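Local coordinates for ORF131 protein (Ralstonia metallidurans, PDB 2WTP), which binds copper(II), appears to change conformation on doing so, and probably contributes to heavy-metal resistance, at residues Gln41-Ala44 and Lys45-Ala48; Val103-Gly106 and Leu107-Asp111. All blocks are in the same frame, centred on the assembly; numbering follows the deposited sequence.

Interaction 1 (Gln41-Ala44 and Lys45-Ala48); sequences QAMA and KRHA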
ATOM      1  N   GLN A  41     -25.938  -6.139  -6.175  1.00 27.24           N
ATOM      2  CA  GLN A  41     -24.862  -7.061  -5.823  1.00 32.96           C
ATOM      3  C   GLN A  41     -24.264  -7.631  -7.125  1.00 33.21           C
ATOM      4  O   GLN A  41     -23.028  -7.842  -7.229  1.00 24.67           O
ATOM      5  CB  GLN A  41     -25.371  -8.220  -4.928  1.00 25.12           C
ATOM      6  CG  GLN A  41     -25.233  -8.013  -3.444  1.00 45.74           C
ATOM      7  CD  GLN A  41     -25.864  -9.175  -2.690  1.00 41.60           C
ATOM      8  OE1 GLN A  41     -26.622  -9.962  -3.270  1.00 58.55           O
ATOM      9  NE2 GLN A  41     -25.546  -9.295  -1.397  1.00 58.31           N
ATOM     10  N   ALA A  42     -25.120  -7.833  -8.124  1.00 29.22           N
ATOM     11  CA  ALA A  42     -24.680  -8.409  -9.393  1.00 34.85           C
ATOM     12  C   ALA A  42     -23.898  -7.375 -10.245  1.00 29.46           C
ATOM     13  O   ALA A  42     -22.842  -7.697 -10.843  1.00 24.02           O
ATOM     14  CB  ALA A  42     -25.910  -9.061 -10.161  1.00 29.46           C
ATOM     15  N   MET A  43     -24.324  -6.109 -10.235  1.00 25.72           N
ATOM     16  CA  MET A  43     -23.593  -5.110 -10.953  1.00 20.57           C
ATOM     17  C   MET A  43     -22.258  -4.774 -10.247  1.00 14.57           C
ATOM     18  O   MET A  43     -21.331  -4.283 -10.903  1.00 15.24           O
ATOM     19  CB  MET A  43     -24.414  -3.844 -11.209  1.00 30.80           C
ATOM     20  CG  MET A  43     -25.535  -4.034 -12.293  1.00 39.45           C
ATOM     21  SD  MET A  43     -24.976  -4.327 -14.034  1.00 42.03           S
ATOM     22  CE  MET A  43     -25.311  -6.100 -14.192  1.00 41.21           C
ATOM     23  N   ALA A  44     -22.246  -4.849  -8.911  1.00 16.89           N
ATOM     24  CA  ALA A  44     -20.998  -4.614  -8.170  1.00 14.22           C
ATOM     25  C   ALA A  44     -20.020  -5.695  -8.595  1.00 13.22           C
ATOM     26  O   ALA A  44     -18.847  -5.398  -8.711  1.00 11.63           O
ATOM     27  CB  ALA A  44     -21.183  -4.658  -6.663  1.00 15.66           C
ATOM     28  N   LYS A  45     -20.488  -6.930  -8.780  1.00 15.69           N
ATOM     29  CA  LYS A  45     -19.528  -8.017  -9.130  1.00 15.04           C
ATOM     30  C   LYS A  45     -19.046  -7.753 -10.557  1.00 14.69           C
ATOM     31  O   LYS A  45     -17.874  -7.963 -10.834  1.00 12.36           O
ATOM     32  CB  LYS A  45     -20.212  -9.400  -8.982  1.00 19.92           C
ATOM     33  CG  LYS A  45     -19.331 -10.537  -9.463  1.00 29.91           C
ATOM     34  CD  LYS A  45     -20.227 -11.794  -9.510  1.00 44.88           C
ATOM     35  CE  LYS A  45     -19.484 -13.062  -9.907  1.00 49.12           C
ATOM     36  NZ  LYS A  45     -18.969 -12.939 -11.318  1.00 46.33           N
ATOM     37  N   ARG A  46     -19.884  -7.267 -11.490  1.00 14.73           N
ATOM     38  CA  ARG A  46     -19.388  -6.934 -12.813  1.00 12.99           C
ATOM     39  C   ARG A  46     -18.320  -5.846 -12.761  1.00 12.79           C
ATOM     40  O   ARG A  46     -17.258  -5.918 -13.391  1.00 13.98           O
ATOM     41  CB  ARG A  46     -20.472  -6.367 -13.815  1.00 22.02           C
ATOM     42  CG  ARG A  46     -21.247  -7.336 -14.557  1.00 30.86           C
ATOM     43  CD  ARG A  46     -22.192  -6.618 -15.598  1.00 20.31           C
ATOM     44  NE  ARG A  46     -21.443  -6.021 -16.666  1.00 17.97           N
ATOM     45  CZ  ARG A  46     -20.894  -6.667 -17.707  1.00 18.45           C
ATOM     46  NH1 ARG A  46     -20.961  -8.011 -17.888  1.00 17.79           N
ATOM     47  NH2 ARG A  46     -20.128  -5.940 -18.544  1.00 16.74           N
ATOM     48  N   HIS A  47     -18.593  -4.781 -11.973  1.00 12.66           N
ATOM     49  CA  HIS A  47     -17.634  -3.712 -11.847  1.00 12.50           C
ATOM     50  C   HIS A  47     -16.314  -4.238 -11.296  1.00 10.45           C
ATOM     51  O   HIS A  47     -15.251  -3.907 -11.793  1.00  9.81           O
ATOM     52  CB  HIS A  47     -18.208  -2.608 -10.877  1.00 12.05           C
ATOM     53  CG  HIS A  47     -17.311  -1.411 -10.678  1.00 12.08           C
ATOM     54  ND1 HIS A  47     -17.160  -0.415 -11.624  1.00 17.11           N
ATOM     55  CD2 HIS A  47     -16.559  -1.024  -9.618  1.00 15.80           C
ATOM     56  CE1 HIS A  47     -16.332   0.513 -11.172  1.00 14.06           C
ATOM     57  NE2 HIS A  47     -15.980   0.190  -9.939  1.00 15.54           N
ATOM     58  N   ALA A  48     -16.420  -5.036 -10.218  1.00 10.81           N
ATOM     59  CA  ALA A  48     -15.162  -5.565  -9.670  1.00 10.57           C
ATOM     60  C   ALA A  48     -14.375  -6.383 -10.691  1.00  9.53           C
ATOM     61  O   ALA A  48     -13.106  -6.327 -10.584  1.00  8.92           O
ATOM     62  CB  ALA A  48     -15.540  -6.510  -8.412  1.00 10.58           C
TER
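Ala-48 N donates to Ala-44 O at 2.9 Å, the shortest of four consecutive i to i+4 bonds that join 41-44 to 45-48 within helix 37-49. His-47 N reaches Met-43 O at 3.0 Å and Arg-46 N reaches Ala-42 O at 3.1 Å. The bond from Lys-45 N to Gln-41 O is more bent, with an N-H...O angle of 143°. CB of His-47 also lies against Met-43 O, 3.5 Å away, and CB of Lys-45 lies 3.6 Å from Ala-42 O, so the first carbons of both side chains rest on carbonyl oxygens of the preceding turn.

The one side-chain pair across the join lies on the outer face of the helix. Met-43 and Arg-46 run alongside each other and point the same way, and Met-43 CE comes to 3.5 Å from Arg-46 CD. Bends at both the second and third torsions of Met-43 curl its thioether end round to the aliphatic part of the arginine, ahead of the guanidinium.

His-47 has CG opposite its own backbone N (chi1 -179°), and its imidazole leaves the helix toward a copper(II) ion about 2 Å from the side chain. Tyr-51 meets the same ring. The regular alpha-helical turn thus presents a histidine ligand at a surface copper site.

Interaction 2 (Val103-Gly106 and Leu107-Asp111); sequences VDLG and LLMPD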
ATOM      1  N   VAL A 103     -10.173   1.636  -7.256  1.00  8.16           N
ATOM      2  CA  VAL A 103     -11.486   1.012  -7.071  1.00  8.01           C
ATOM      3  C   VAL A 103     -11.800   0.919  -5.610  1.00  8.38           C
ATOM      4  O   VAL A 103     -10.863   0.757  -4.798  1.00  8.38           O
ATOM      5  CB  VAL A 103     -11.514  -0.384  -7.810  1.00  9.15           C
ATOM      6  CG1 VAL A 103     -10.496  -1.356  -7.232  1.00 10.05           C
ATOM      7  CG2 VAL A 103     -12.955  -0.977  -7.755  1.00 10.07           C
ATOM      8  N   ASP A 104     -13.085   0.923  -5.243  1.00  8.26           N
ATOM      9  CA  ASP A 104     -13.388   0.723  -3.814  1.00  8.38           C
ATOM     10  C   ASP A 104     -13.236  -0.707  -3.419  1.00  8.10           C
ATOM     11  O   ASP A 104     -13.859  -1.564  -4.064  1.00  8.15           O
ATOM     12  CB  ASP A 104     -14.831   1.221  -3.515  1.00 10.95           C
ATOM     13  CG  ASP A 104     -15.037   1.436  -1.983  1.00 15.91           C
ATOM     14  OD1 ASP A 104     -15.108   0.463  -1.237  1.00 14.51           O
ATOM     15  OD2 ASP A 104     -15.037   2.579  -1.526  1.00 17.29           O
ATOM     16  N   LEU A 105     -12.534  -1.005  -2.313  1.00  8.23           N
ATOM     17  CA  LEU A 105     -12.322  -2.402  -1.925  1.00  8.21           C
ATOM     18  C   LEU A 105     -13.691  -3.021  -1.606  1.00 10.80           C
ATOM     19  O   LEU A 105     -13.838  -4.254  -1.676  1.00 11.17           O
ATOM     20  CB  LEU A 105     -11.447  -2.374  -0.662  1.00  8.75           C
ATOM     21  CG  LEU A 105     -10.945  -3.767  -0.166  1.00  9.58           C
ATOM     22  CD1 LEU A 105     -10.047  -4.424  -1.196  1.00  8.88           C
ATOM     23  CD2 LEU A 105     -10.269  -3.608   1.258  1.00 11.00           C
ATOM     24  N   GLY A 106     -14.667  -2.252  -1.138  1.00  8.91           N
ATOM     25  CA  GLY A 106     -15.992  -2.794  -0.777  1.00 11.99           C
ATOM     26  C   GLY A 106     -16.758  -3.344  -1.977  1.00 12.55           C
ATOM     27  O   GLY A 106     -17.738  -4.082  -1.764  1.00 15.61           O
ATOM     28  N   LEU A 107     -16.359  -2.980  -3.182  1.00  8.89           N
ATOM     29  CA  LEU A 107     -16.971  -3.541  -4.398  1.00 11.31           C
ATOM     30  C   LEU A 107     -16.254  -4.814  -4.808  1.00  9.14           C
ATOM     31  O   LEU A 107     -16.873  -5.732  -5.333  1.00 11.63           O
ATOM     32  CB  LEU A 107     -16.942  -2.527  -5.559  1.00  9.99           C
ATOM     33  CG  LEU A 107     -17.739  -1.315  -5.092  1.00 13.45           C
ATOM     34  CD1 LEU A 107     -17.742  -0.274  -6.263  1.00 19.63           C
ATOM     35  CD2 LEU A 107     -19.238  -1.641  -4.766  1.00 15.99           C
ATOM     36  N   LEU A 108     -14.958  -4.908  -4.546  1.00 10.06           N
ATOM     37  CA  LEU A 108     -14.215  -6.161  -4.762  1.00  9.48           C
ATOM     38  C   LEU A 108     -14.590  -7.248  -3.791  1.00 11.76           C
ATOM     39  O   LEU A 108     -14.646  -8.443  -4.137  1.00 13.24           O
ATOM     40  CB  LEU A 108     -12.684  -5.950  -4.648  1.00  8.85           C
ATOM     41  CG  LEU A 108     -12.117  -4.831  -5.540  1.00 10.62           C
ATOM     42  CD1 LEU A 108     -10.623  -4.871  -5.432  1.00 10.92           C
ATOM     43  CD2 LEU A 108     -12.635  -4.831  -6.990  1.00 13.37           C
ATOM     44  N   MET A 109     -14.759  -6.889  -2.516  1.00 10.65           N
ATOM     45  CA  MET A 109     -14.944  -7.906  -1.447  1.00 10.48           C
ATOM     46  C   MET A 109     -16.018  -7.442  -0.427  1.00 12.16           C
ATOM     47  O   MET A 109     -15.714  -6.999   0.693  1.00 13.35           O
ATOM     48  CB  MET A 109     -13.648  -8.342  -0.821  1.00 15.59           C
ATOM     49  CG  MET A 109     -12.750  -7.263  -0.447  1.00 16.36           C
ATOM     50  SD  MET A 109     -11.055  -8.008  -0.088  1.00 15.34           S
ATOM     51  CE  MET A 109     -10.325  -8.549  -1.609  1.00 16.43           C
ATOM     52  N   PRO A 110     -17.271  -7.433  -0.888  1.00 14.74           N
ATOM     53  CA  PRO A 110     -18.357  -6.944  -0.045  1.00 14.96           C
ATOM     54  C   PRO A 110     -18.530  -7.765   1.239  1.00 17.97           C
ATOM     55  O   PRO A 110     -19.068  -7.201   2.192  1.00 26.10           O
ATOM     56  CB  PRO A 110     -19.584  -7.071  -0.957  1.00 20.61           C
ATOM     57  CG  PRO A 110     -19.201  -7.932  -2.039  1.00 19.91           C
ATOM     58  CD  PRO A 110     -17.686  -7.821  -2.241  1.00 14.00           C
ATOM     59  N   ASP A 111     -18.021  -8.986   1.262  1.00 15.36           N
ATOM     60  CA  ASP A 111     -18.194  -9.764   2.477  1.00 20.85           C
ATOM     61  C   ASP A 111     -17.083  -9.591   3.480  1.00 22.27           C
ATOM     62  O   ASP A 111     -17.096 -10.240   4.550  1.00 24.86           O
ATOM     63  CB  ASP A 111     -18.370 -11.248   2.114  1.00 26.02           C
ATOM     64  CG  ASP A 111     -19.717 -11.511   1.424  1.00 43.43           C
ATOM     65  OD1 ASP A 111     -20.694 -10.704   1.629  1.00 47.39           O
ATOM     66  OD2 ASP A 111     -19.800 -12.519   0.664  1.00 58.23           O
TER
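Val-103 and Leu-108 reach toward each other tip to tip, Val-103 CG2 meeting Leu-108 CD2 at 3.9 Å. The valine's CG1 occupies the crowded position between backbone N and carbonyl carbon (chi1 62°), which sets it at the fork of the leucine, 4.0 Å from Leu-108 CD1 and little farther from CD2. Both methyls of the valine therefore bear on the branched end of Leu-108. Farther round the turn, Leu-105 and Met-109 cross obliquely: Met-109 CG and SD lie against Leu-105 CG and CD1, with Leu-105 CD1 3.9 Å from Met-109 SD, while Met-109 CG comes to 3.4 Å from Leu-105 O. The Pro-110 ring packs over Gly-106 O, with CB of Pro-110 at 3.6 Å from that oxygen, and Leu-107 CB sits against Asp-104 O.

Asp-104 is the N-cap of the short helix 105-108. Asp-104 OD1 takes the N-H of Gly-106 through its anti lone pair, at 2.8 Å from Gly-106 N. Leu-107 N donates to Asp-104 O at 3.0 Å. OD1 has a second donor in Gly-117 N, so two backbone N-H groups fix the carboxylate. At the far end Met-109 N closes the turn on Leu-105 O (2.9 Å), with Met-109 itself the first residue to leave helical geometry.

The single turn follows directly from strand 101-104. Leu-105 packs on Val-120 of strand 119-123, Leu-108 and Met-109 press on Trp-92 of strand 88-94, and Leu-107 and Leu-108 turn to Ala-44 and Ala-48 of helix 37-49.

Overall arrangement
From the N terminus, interaction 1 comes first, inside helix 37-49, and interaction 2 follows much later, where strand 101-104 passes into helix 105-108. Each joins adjoining segments, so neither closes a long loop; they stand in series and neither nest nor cross. In space they meet, with centres about 9 Å apart. Ala-48 CB lies 3.4 Å from Leu-107 O, and His-47 CD2 lies 3.6 Å from Leu-107 CD1, while Val-103 borders the same imidazole. The later helical turn thus lies between the N-terminal helix and strand 88-94, tying the copper-bearing helix to both sheets through largely apolar contacts beside the metal ligand.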